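PUA domain-containing protein (Thermoplasma acidophilum DSM 1728, PDB 1Q7H) is of unestablished function but, as a protein with a PUA domain, probably binds RNA and may play a part in translation initiation. Local coordinates at residues L56-Y61 and I117-A122; P92-M97 and G127-T132. All coordinates share one frame; numbering follows the deposited sequence.

Contact 1: residues L56-Y61 and I117-A122; sequences LIPSVY and IAVGMA
Ser59 OG, gripped by three backbone groups, sits at the N-cap of the helix whose first turn holds Val60 against Ile117 and Ala118. It donates to Pro48 O and accepts from Leu62 N, and a weak capping bond joins Tyr61 N to Ser59 OG at 3.1 Å, bent to 120°. The N-cap thus also ties the start of helix 60-65 to strand 47-52. This buried contact joins the N-terminal pre-PUA region to the PUA domain: strand 56-58, the edge of the five-stranded antiparallel sheet, and the turn after it meet strand 116-122 of the PUA sheet. The touching parts run almost exactly antiparallel, yet no hydrogen bond crosses, and even the nearest CA pair, Val60 and Ala118, is 6.0 Å apart. These two segments therefore meet through side chains laid on side chains and on backbone.

Val60 comes down onto the peptide link between Ile117 and Ala118: its CG1 lies 3.5 Å from Ile117 O and 3.8 Å from Ala118 N. A chi1 of -75° swings that methyl over the Ile117 carbonyl. The link it touches lies in a classic beta bulge, where Ile117 and Ala118 both face Val109, while the side chains of these two residues leave the backbone on the side turned from Val60.

Val119 answers from the PUA strand, pointing toward 56-61 with its two methyls spread. Ile57 CG2 meets both, at 4.0 Å from Val119 CG1 and 4.1 Å from Val119 CG2, the two side chains crossing obliquely. Met106 flanks Val119 and Pro58 alike, and Ile141 backs Ile57. Val119 CG2 also lies 4.2 Å from the Pro58 ring at CG, and its closest approach is to Pro58 O, at 3.3 Å.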
ATOM      1  N   LEU A  56       4.127   8.038  -4.010  1.00 24.31           N
ATOM      2  CA  LEU A  56       2.826   8.195  -3.389  1.00 24.44           C
ATOM      3  C   LEU A  56       2.406   6.785  -2.991  1.00 24.44           C
ATOM      4  O   LEU A  56       2.295   5.896  -3.831  1.00 24.19           O
ATOM      5  CB  LEU A  56       1.818   8.797  -4.358  1.00 21.74           C
ATOM      6  CG  LEU A  56       1.932  10.301  -4.571  1.00 27.94           C
ATOM      7  CD1 LEU A  56       0.997  10.715  -5.678  1.00 28.91           C
ATOM      8  CD2 LEU A  56       1.591  11.030  -3.279  1.00 24.76           C
ATOM      9  N   ILE A  57       2.178   6.604  -1.699  1.00 19.15           N
ATOM     10  CA  ILE A  57       1.813   5.319  -1.125  1.00 19.03           C
ATOM     11  C   ILE A  57       0.408   5.337  -0.534  1.00 18.42           C
ATOM     12  O   ILE A  57       0.081   6.214   0.266  1.00 18.03           O
ATOM     13  CB  ILE A  57       2.810   4.976   0.016  1.00 24.04           C
ATOM     14  CG1 ILE A  57       4.232   4.880  -0.548  1.00 22.01           C
ATOM     15  CG2 ILE A  57       2.408   3.702   0.719  1.00 21.24           C
ATOM     16  CD1 ILE A  57       5.297   4.754   0.526  1.00 31.80           C
ATOM     17  N   PRO A  58      -0.455   4.383  -0.930  1.00 17.42           N
ATOM     18  CA  PRO A  58      -1.813   4.370  -0.357  1.00 10.11           C
ATOM     19  C   PRO A  58      -1.659   3.846   1.064  1.00 13.06           C
ATOM     20  O   PRO A  58      -0.777   3.031   1.321  1.00 18.80           O
ATOM     21  CB  PRO A  58      -2.550   3.375  -1.244  1.00 13.44           C
ATOM     22  CG  PRO A  58      -1.439   2.390  -1.627  1.00 12.79           C
ATOM     23  CD  PRO A  58      -0.305   3.340  -1.960  1.00 15.39           C
ATOM     24  N   SER A  59      -2.483   4.314   1.991  1.00 13.95           N
ATOM     25  CA  SER A  59      -2.394   3.828   3.359  1.00 15.91           C
ATOM     26  C   SER A  59      -3.147   2.503   3.437  1.00 15.19           C
ATOM     27  O   SER A  59      -3.907   2.166   2.534  1.00 12.20           O
ATOM     28  CB  SER A  59      -3.038   4.820   4.330  1.00 11.80           C
ATOM     29  OG  SER A  59      -4.446   4.749   4.249  1.00 16.94           O
ATOM     30  N   VAL A  60      -2.941   1.752   4.511  1.00 13.44           N
ATOM     31  CA  VAL A  60      -3.665   0.507   4.650  1.00 16.16           C
ATOM     32  C   VAL A  60      -5.152   0.821   4.798  1.00 15.73           C
ATOM     33  O   VAL A  60      -5.987  -0.013   4.472  1.00 17.92           O
ATOM     34  CB  VAL A  60      -3.174  -0.332   5.855  1.00 16.85           C
ATOM     35  CG1 VAL A  60      -1.831  -0.980   5.518  1.00 13.84           C
ATOM     36  CG2 VAL A  60      -3.051   0.549   7.097  1.00 22.34           C
ATOM     37  N   TYR A  61      -5.487   2.026   5.270  1.00 15.90           N
ATOM     38  CA  TYR A  61      -6.899   2.394   5.408  1.00 14.91           C
ATOM     39  C   TYR A  61      -7.503   2.564   4.024  1.00 16.51           C
ATOM     40  O   TYR A  61      -8.624   2.128   3.775  1.00 16.33           O
ATOM     41  CB  TYR A  61      -7.076   3.703   6.187  1.00 13.60           C
ATOM     42  CG  TYR A  61      -6.393   3.710   7.528  1.00 17.94           C
ATOM     43  CD1 TYR A  61      -6.347   2.558   8.316  1.00 13.00           C
ATOM     44  CD2 TYR A  61      -5.782   4.866   8.010  1.00 17.12           C
ATOM     45  CE1 TYR A  61      -5.700   2.559   9.557  1.00 18.47           C
ATOM     46  CE2 TYR A  61      -5.137   4.881   9.242  1.00 22.20           C
ATOM     47  CZ  TYR A  61      -5.097   3.729  10.009  1.00 24.22           C
ATOM     48  OH  TYR A  61      -4.448   3.752  11.215  1.00 20.99           O
ATOM     49  N   ILE A 117      -3.138  -5.525   4.639  1.00 16.30           N
ATOM     50  CA  ILE A 117      -2.326  -5.283   5.821  1.00 13.51           C
ATOM     51  C   ILE A 117      -1.044  -4.492   5.603  1.00 15.98           C
ATOM     52  O   ILE A 117      -0.468  -3.995   6.557  1.00 16.17           O
ATOM     53  CB  ILE A 117      -1.975  -6.615   6.487  1.00 15.86           C
ATOM     54  CG1 ILE A 117      -1.191  -7.489   5.501  1.00 16.06           C
ATOM     55  CG2 ILE A 117      -3.259  -7.315   6.952  1.00 10.97           C
ATOM     56  CD1 ILE A 117      -0.837  -8.868   6.036  1.00 11.26           C
ATOM     57  N   ALA A 118      -0.589  -4.367   4.360  1.00 11.43           N
ATOM     58  CA  ALA A 118       0.632  -3.610   4.121  1.00 13.26           C
ATOM     59  C   ALA A 118       0.844  -3.257   2.664  1.00 12.66           C
ATOM     60  O   ALA A 118       0.153  -3.761   1.775  1.00 14.17           O
ATOM     61  CB  ALA A 118       1.847  -4.400   4.629  1.00  7.45           C
ATOM     62  N   VAL A 119       1.795  -2.355   2.440  1.00 12.89           N
ATOM     63  CA  VAL A 119       2.187  -1.959   1.100  1.00  9.12           C
ATOM     64  C   VAL A 119       3.641  -2.388   1.005  1.00 13.43           C
ATOM     65  O   VAL A 119       4.406  -2.241   1.960  1.00 11.95           O
ATOM     66  CB  VAL A 119       2.100  -0.440   0.874  1.00 10.03           C
ATOM     67  CG1 VAL A 119       2.581  -0.098  -0.560  1.00  8.16           C
ATOM     68  CG2 VAL A 119       0.673   0.025   1.068  1.00  9.28           C
ATOM     69  N   GLY A 120       4.021  -2.952  -0.131  1.00 12.41           N
ATOM     70  CA  GLY A 120       5.393  -3.383  -0.285  1.00 10.86           C
ATOM     71  C   GLY A 120       5.961  -3.021  -1.640  1.00 19.27           C
ATOM     72  O   GLY A 120       5.287  -2.446  -2.493  1.00 12.60           O
HETATM   73  N   MSE A 121       7.226  -3.358  -1.822  1.00 15.69           N
HETATM   74  CA  MSE A 121       7.924  -3.107  -3.063  1.00 18.35           C
HETATM   75  C   MSE A 121       8.473  -4.490  -3.412  1.00 19.81           C
HETATM   76  O   MSE A 121       9.227  -5.080  -2.637  1.00 18.94           O
HETATM   77  CB  MSE A 121       9.054  -2.111  -2.818  1.00 21.60           C
HETATM   78  CG  MSE A 121       9.212  -1.074  -3.905  1.00 42.49           C
HETATM   79 SE   MSE A 121       7.679   0.125  -4.090  1.00 44.36          SE
HETATM   80  CE  MSE A 121       8.071   0.781  -5.865  1.00 42.10           C
ATOM     81  N   ALA A 122       8.063  -5.018  -4.556  1.00 15.69           N
ATOM     82  CA  ALA A 122       8.497  -6.342  -4.977  1.00 14.81           C
ATOM     83  C   ALA A 122      10.006  -6.460  -5.155  1.00 16.59           C
ATOM     84  O   ALA A 122      10.650  -5.577  -5.716  1.00 15.96           O
ATOM     85  CB  ALA A 122       7.790  -6.727  -6.277  1.00 11.34           C
TER

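Contact 2: residues P92-M97 and G127-T132; sequences PGIVSM and GEVMAT
Met97 and Met130, both selenomethionines in the crystal, slide past each other in opposite directions, one reaching from the strand and the other from the helix, with their SE atoms 4.0 Å apart. Met130 leaves its helix without aiming at the strand, but bends at both chi2 (-46°) and chi3 (-70°), which folds its end back over the strand. There Met130 SE also rests on Ile94 CG2, the two side chains crossing at about a right angle. Its terminal methyl goes further along, to the backbone: Met130 CE lies 3.7 Å from Val95 O and 4.2 Å from Ser96 CA.

One helical position earlier, Val129 sets its CG1 over the junction of the same two strand side chains. Val129 CG1 touches Met97 SE at 3.7 Å and Ile94 CD1 at 3.9 Å, Met97 passing it at a slant and Ile94 nearly squarely.

These side chains seat helix 126-132 of the PUA domain against strand 94-97, an outermost strand of its mixed sheet; the axes of 94-97 and 127-132 approach to 9.7 Å, their N-to-C directions 141° apart. The strand carries a classic beta bulge: Val95 and Ser96 both face Thr74 and point away from the helix, while Ile94 and Met97, on either side of the bulge, point toward it. Both also touch Val73 on the neighbouring strand, and Val129 is further packed by Ala91 and Met124.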
ATOM      1  N   PRO A  92       7.801 -18.240   0.909  1.00 16.35           N
ATOM      2  CA  PRO A  92       7.078 -19.360   1.522  1.00 14.80           C
ATOM      3  C   PRO A  92       5.735 -18.969   2.126  1.00 14.05           C
ATOM      4  O   PRO A  92       4.845 -19.809   2.286  1.00 22.75           O
ATOM      5  CB  PRO A  92       8.043 -19.853   2.596  1.00 13.05           C
ATOM      6  CG  PRO A  92       9.372 -19.469   2.066  1.00 17.17           C
ATOM      7  CD  PRO A  92       9.131 -18.091   1.523  1.00 11.18           C
ATOM      8  N   GLY A  93       5.584 -17.701   2.481  1.00 16.54           N
ATOM      9  CA  GLY A  93       4.331 -17.268   3.079  1.00 12.78           C
ATOM     10  C   GLY A  93       3.332 -16.700   2.092  1.00 15.52           C
ATOM     11  O   GLY A  93       2.268 -16.215   2.486  1.00 16.53           O
ATOM     12  N   ILE A  94       3.658 -16.750   0.806  1.00 18.25           N
ATOM     13  CA  ILE A  94       2.753 -16.226  -0.208  1.00 18.79           C
ATOM     14  C   ILE A  94       1.810 -17.300  -0.744  1.00 19.47           C
ATOM     15  O   ILE A  94       2.241 -18.356  -1.202  1.00 24.03           O
ATOM     16  CB  ILE A  94       3.539 -15.586  -1.374  1.00 18.86           C
ATOM     17  CG1 ILE A  94       4.201 -14.290  -0.886  1.00 14.28           C
ATOM     18  CG2 ILE A  94       2.608 -15.309  -2.556  1.00 10.64           C
ATOM     19  CD1 ILE A  94       5.039 -13.588  -1.935  1.00 14.35           C
ATOM     20  N   VAL A  95       0.514 -17.019  -0.672  1.00 19.38           N
ATOM     21  CA  VAL A  95      -0.509 -17.938  -1.146  1.00 19.38           C
ATOM     22  C   VAL A  95      -0.795 -17.720  -2.638  1.00 19.49           C
ATOM     23  O   VAL A  95      -0.910 -18.674  -3.408  1.00 24.22           O
ATOM     24  CB  VAL A  95      -1.809 -17.742  -0.339  1.00 23.99           C
ATOM     25  CG1 VAL A  95      -2.879 -18.700  -0.823  1.00 26.11           C
ATOM     26  CG2 VAL A  95      -1.532 -17.957   1.131  1.00 20.01           C
ATOM     27  N   SER A  96      -0.900 -16.460  -3.045  1.00 18.24           N
ATOM     28  CA  SER A  96      -1.164 -16.142  -4.442  1.00 17.61           C
ATOM     29  C   SER A  96      -0.794 -14.697  -4.701  1.00 15.21           C
ATOM     30  O   SER A  96      -0.622 -13.923  -3.773  1.00 18.77           O
ATOM     31  CB  SER A  96      -2.646 -16.358  -4.767  1.00 10.49           C
ATOM     32  OG  SER A  96      -3.451 -15.483  -3.989  1.00 20.49           O
HETATM   33  N   MSE A  97      -0.669 -14.329  -5.966  1.00 14.76           N
HETATM   34  CA  MSE A  97      -0.329 -12.962  -6.296  1.00 13.08           C
HETATM   35  C   MSE A  97      -0.608 -12.693  -7.764  1.00 17.62           C
HETATM   36  O   MSE A  97      -0.769 -13.624  -8.558  1.00 17.32           O
HETATM   37  CB  MSE A  97       1.150 -12.696  -5.973  1.00 13.81           C
HETATM   38  CG  MSE A  97       2.135 -13.407  -6.895  1.00 17.82           C
HETATM   39 SE   MSE A  97       3.991 -13.486  -6.257  1.00 28.61          SE
HETATM   40  CE  MSE A  97       4.503 -11.620  -6.367  1.00 11.98           C
ATOM     41  N   GLY A 127       6.712 -14.782 -11.484  1.00 15.01           N
ATOM     42  CA  GLY A 127       7.050 -16.092 -12.015  1.00 13.58           C
ATOM     43  C   GLY A 127       8.000 -16.885 -11.133  1.00 14.49           C
ATOM     44  O   GLY A 127       7.742 -18.043 -10.807  1.00 18.12           O
ATOM     45  N   GLU A 128       9.108 -16.260 -10.754  1.00 15.27           N
ATOM     46  CA  GLU A 128      10.111 -16.908  -9.921  1.00 16.74           C
ATOM     47  C   GLU A 128       9.574 -17.212  -8.524  1.00 15.94           C
ATOM     48  O   GLU A 128       9.876 -18.263  -7.956  1.00 16.52           O
ATOM     49  CB  GLU A 128      11.367 -16.023  -9.847  1.00 15.09           C
ATOM     50  CG  GLU A 128      12.436 -16.510  -8.879  1.00 19.31           C
ATOM     51  CD  GLU A 128      13.780 -15.798  -9.061  1.00 14.55           C
ATOM     52  OE1 GLU A 128      13.807 -14.637  -9.507  1.00 23.69           O
ATOM     53  OE2 GLU A 128      14.810 -16.411  -8.740  1.00 32.18           O
ATOM     54  N   VAL A 129       8.781 -16.299  -7.969  1.00 12.87           N
ATOM     55  CA  VAL A 129       8.207 -16.524  -6.639  1.00 13.01           C
ATOM     56  C   VAL A 129       7.319 -17.768  -6.601  1.00 14.65           C
ATOM     57  O   VAL A 129       7.474 -18.621  -5.734  1.00 15.72           O
ATOM     58  CB  VAL A 129       7.344 -15.317  -6.163  1.00 18.59           C
ATOM     59  CG1 VAL A 129       6.582 -15.676  -4.881  1.00 13.12           C
ATOM     60  CG2 VAL A 129       8.225 -14.102  -5.922  1.00 11.31           C
HETATM   61  N   MSE A 130       6.389 -17.875  -7.544  1.00 16.19           N
HETATM   62  CA  MSE A 130       5.471 -19.003  -7.550  1.00 13.75           C
HETATM   63  C   MSE A 130       6.100 -20.338  -7.951  1.00 17.46           C
HETATM   64  O   MSE A 130       5.602 -21.400  -7.579  1.00 17.80           O
HETATM   65  CB  MSE A 130       4.270 -18.689  -8.449  1.00 18.05           C
HETATM   66  CG  MSE A 130       3.453 -17.456  -8.012  1.00 20.28           C
HETATM   67 SE   MSE A 130       3.042 -17.371  -6.072  1.00 32.40          SE
HETATM   68  CE  MSE A 130       1.759 -18.817  -5.953  1.00 27.52           C
ATOM     69  N   ALA A 131       7.202 -20.293  -8.691  1.00 14.16           N
ATOM     70  CA  ALA A 131       7.864 -21.524  -9.103  1.00 17.12           C
ATOM     71  C   ALA A 131       8.852 -22.057  -8.063  1.00 12.77           C
ATOM     72  O   ALA A 131       9.033 -23.262  -7.954  1.00 13.43           O
ATOM     73  CB  ALA A 131       8.580 -21.318 -10.453  1.00 16.36           C
ATOM     74  N   THR A 132       9.484 -21.167  -7.303  1.00 12.70           N
ATOM     75  CA  THR A 132      10.467 -21.585  -6.301  1.00 16.68           C
ATOM     76  C   THR A 132       9.927 -21.555  -4.871  1.00 19.20           C
ATOM     77  O   THR A 132      10.267 -22.413  -4.049  1.00 16.72           O
ATOM     78  CB  THR A 132      11.727 -20.682  -6.323  1.00 16.22           C
ATOM     79  OG1 THR A 132      11.388 -19.379  -5.813  1.00 16.13           O
ATOM     80  CG2 THR A 132      12.277 -20.544  -7.757  1.00  9.55           C
TER

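Overall arrangement
Contact 1 lies close to the centre of the chain and is wholly buried, whereas contact 2, about 19 Å away between centres, is only partly buried at the far end of the PUA domain. The first links two domains, the second elements of one. They share the mixed PUA sheet: contact 1 uses the inner strand 116-122, contact 2 the outermost strand 94-97, and strand 116-122 leads along the chain to helix 126-132. Neither has a hydrogen bond across it. Branched valine and isoleucine side chains, a proline ring and backbone carbonyls make contact 1, while long, flexible selenomethionines fill much of contact 2.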